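Aldo-keto reductase 1 (Coptotermes gestroi, PDB 5KET) binds NADP and probably works as an oxidoreductase of the aldo/keto reductase family. Local coordinates at residues A[77-81]-A[111-115]. Residues are numbered along the deposited sequence; the frame is centred on the assembly and turned at random.
Sequences LKRED and LDYVD
Arg79 reaches across from the loop segment 77-81 and lays its guanidinium flat on the ring of Tyr113, the two planes only 9° apart. CZ of Arg79 stands 4.1 Å from the centroid of the Tyr113 ring, over the face, which makes the stack a cation-pi interaction as well. With CG anti to the backbone N (chi1 169°) and a bend at chi2, the chain of Arg79 carries its head group over the ring. At the guanidinium edge, NH1 of Arg79 donates to OD1 of Asp115 in a salt bridge of 2.8 Å, met on the syn side of the carboxylate with an N-H...O angle of 161°. The ring face and the carboxylate oxygen together restrain the tilt and rotation of the group. CD1 of Leu111 packs obliquely against the guanidinium, 3.5 Å from NH2 of Arg79. With an alanine in place of Tyr113, the guanidinium would probably lose its flat aromatic support and be freer to swing about the remaining salt bridge. The Glu80 side is looser: CA of Glu80 comes no nearer than 4.1 Å to OH of Tyr113, and its carboxylate turns off toward solvent. Asp115 OD1 also accepts a hydrogen bond from Ile84 N, tying the salt bridge to strand 83-88, while Tyr113 makes a further cation-pi contact with Arg167 of strand 166-172. At the barrel surface, the contact thus joins the loop between helix 61-73 and strand 83-88 to the start of the adjacent parallel strand 114-119, with Phe72 of the helix touching both Arg79 and Leu111.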
loop_
_atom_site.group_PDB
_atom_site.type_symbol
_atom_site.label_atom_id
_atom_site.label_comp_id
_atom_site.label_asym_id
_atom_site.label_seq_id
_atom_site.Cartn_x
_atom_site.Cartn_y
_atom_site.Cartn_z
ATOM N N LEU A 77 9.352 10.463 20.834
ATOM C CA LEU A 77 9.391 9.636 19.636
ATOM C C LEU A 77 10.358 10.271 18.654
ATOM O O LEU A 77 10.165 11.421 18.245
ATOM C CB LEU A 77 8.003 9.488 19.014
ATOM C CG LEU A 77 7.899 8.434 17.913
ATOM C CD1 LEU A 77 8.592 7.149 18.345
ATOM C CD2 LEU A 77 6.439 8.157 17.604
ATOM N N LYS A 78 11.405 9.535 18.303
ATOM C CA LYS A 78 12.401 10.017 17.362
ATOM C C LYS A 78 11.963 9.714 15.937
ATOM O O LYS A 78 11.245 8.744 15.671
ATOM C CB LYS A 78 13.770 9.381 17.626
ATOM C CG LYS A 78 14.314 9.574 19.030
ATOM N N ARG A 79 12.412 10.558 15.019
ATOM C CA ARG A 79 12.112 10.348 13.617
ATOM C C ARG A 79 12.781 9.089 13.075
ATOM O O ARG A 79 12.207 8.400 12.220
ATOM C CB ARG A 79 12.555 11.581 12.847
ATOM C CG ARG A 79 12.529 11.377 11.392
ATOM C CD ARG A 79 11.093 10.969 10.945
ATOM N NE ARG A 79 10.917 11.159 9.497
ATOM C CZ ARG A 79 10.724 10.189 8.622
ATOM N NH1 ARG A 79 10.731 8.908 8.979
ATOM N NH2 ARG A 79 10.587 10.463 7.374
ATOM N N GLU A 80 13.973 8.765 13.562
ATOM C CA GLU A 80 14.576 7.526 13.109
ATOM C C GLU A 80 13.851 6.290 13.628
ATOM O O GLU A 80 14.233 5.173 13.260
ATOM C CB GLU A 80 16.041 7.480 13.520
ATOM C CG GLU A 80 16.257 7.540 15.004
ATOM C CD GLU A 80 17.567 6.901 15.406
ATOM O OE1 GLU A 80 18.096 6.096 14.606
ATOM O OE2 GLU A 80 18.067 7.199 16.512
ATOM N N ASP A 81 12.817 6.456 14.452
ATOM C CA ASP A 81 12.074 5.338 15.016
ATOM C C ASP A 81 10.763 5.054 14.288
ATOM O O ASP A 81 10.061 4.107 14.657
ATOM C CB ASP A 81 11.783 5.594 16.501
ATOM C CG ASP A 81 13.040 5.592 17.360
ATOM O OD1 ASP A 81 14.010 4.884 17.017
ATOM O OD2 ASP A 81 13.052 6.306 18.386
ATOM N N LEU A 111 8.474 16.668 6.643
ATOM C CA LEU A 111 9.669 15.869 6.868
ATOM C C LEU A 111 10.725 16.182 5.817
ATOM O O LEU A 111 10.425 16.665 4.723
ATOM C CB LEU A 111 9.351 14.370 6.821
ATOM C CG LEU A 111 8.045 13.933 7.485
ATOM C CD1 LEU A 111 7.762 12.488 7.156
ATOM C CD2 LEU A 111 8.122 14.207 8.983
ATOM N N ASP A 112 11.978 15.901 6.168
ATOM C CA ASP A 112 13.083 16.040 5.233
ATOM C C ASP A 112 13.303 14.794 4.386
ATOM O O ASP A 112 14.060 14.855 3.406
ATOM C CB ASP A 112 14.372 16.377 5.985
ATOM C CG ASP A 112 14.321 17.743 6.636
ATOM O OD1 ASP A 112 13.686 18.655 6.062
ATOM O OD2 ASP A 112 14.917 17.907 7.723
ATOM N N TYR A 113 12.666 13.678 4.734
ATOM C CA TYR A 113 12.821 12.429 4.002
ATOM C C TYR A 113 11.681 11.494 4.380
ATOM O O TYR A 113 11.142 11.577 5.486
ATOM C CB TYR A 113 14.177 11.765 4.296
ATOM C CG TYR A 113 14.280 11.005 5.611
ATOM C CD1 TYR A 113 14.658 11.648 6.788
ATOM C CD2 TYR A 113 14.032 9.632 5.663
ATOM C CE1 TYR A 113 14.766 10.950 7.988
ATOM C CE2 TYR A 113 14.133 8.928 6.853
ATOM C CZ TYR A 113 14.502 9.587 8.016
ATOM O OH TYR A 113 14.610 8.874 9.199
ATOM N N VAL A 114 11.308 10.614 3.451
ATOM C CA VAL A 114 10.417 9.502 3.758
ATOM C C VAL A 114 11.240 8.222 3.723
ATOM O O VAL A 114 12.302 8.144 3.097
ATOM C CB VAL A 114 9.214 9.403 2.795
ATOM C CG1 VAL A 114 8.220 10.526 3.046
ATOM C CG2 VAL A 114 9.679 9.396 1.335
ATOM N N ASP A 115 10.743 7.200 4.405
ATOM C CA ASP A 115 11.509 5.966 4.410
ATOM C C ASP A 115 11.314 5.171 3.128
ATOM O O ASP A 115 12.227 4.442 2.717
ATOM C CB ASP A 115 11.147 5.140 5.639
ATOM C CG ASP A 115 11.517 5.846 6.916
ATOM O OD1 ASP A 115 10.697 6.658 7.396
ATOM O OD2 ASP A 115 12.641 5.622 7.420
#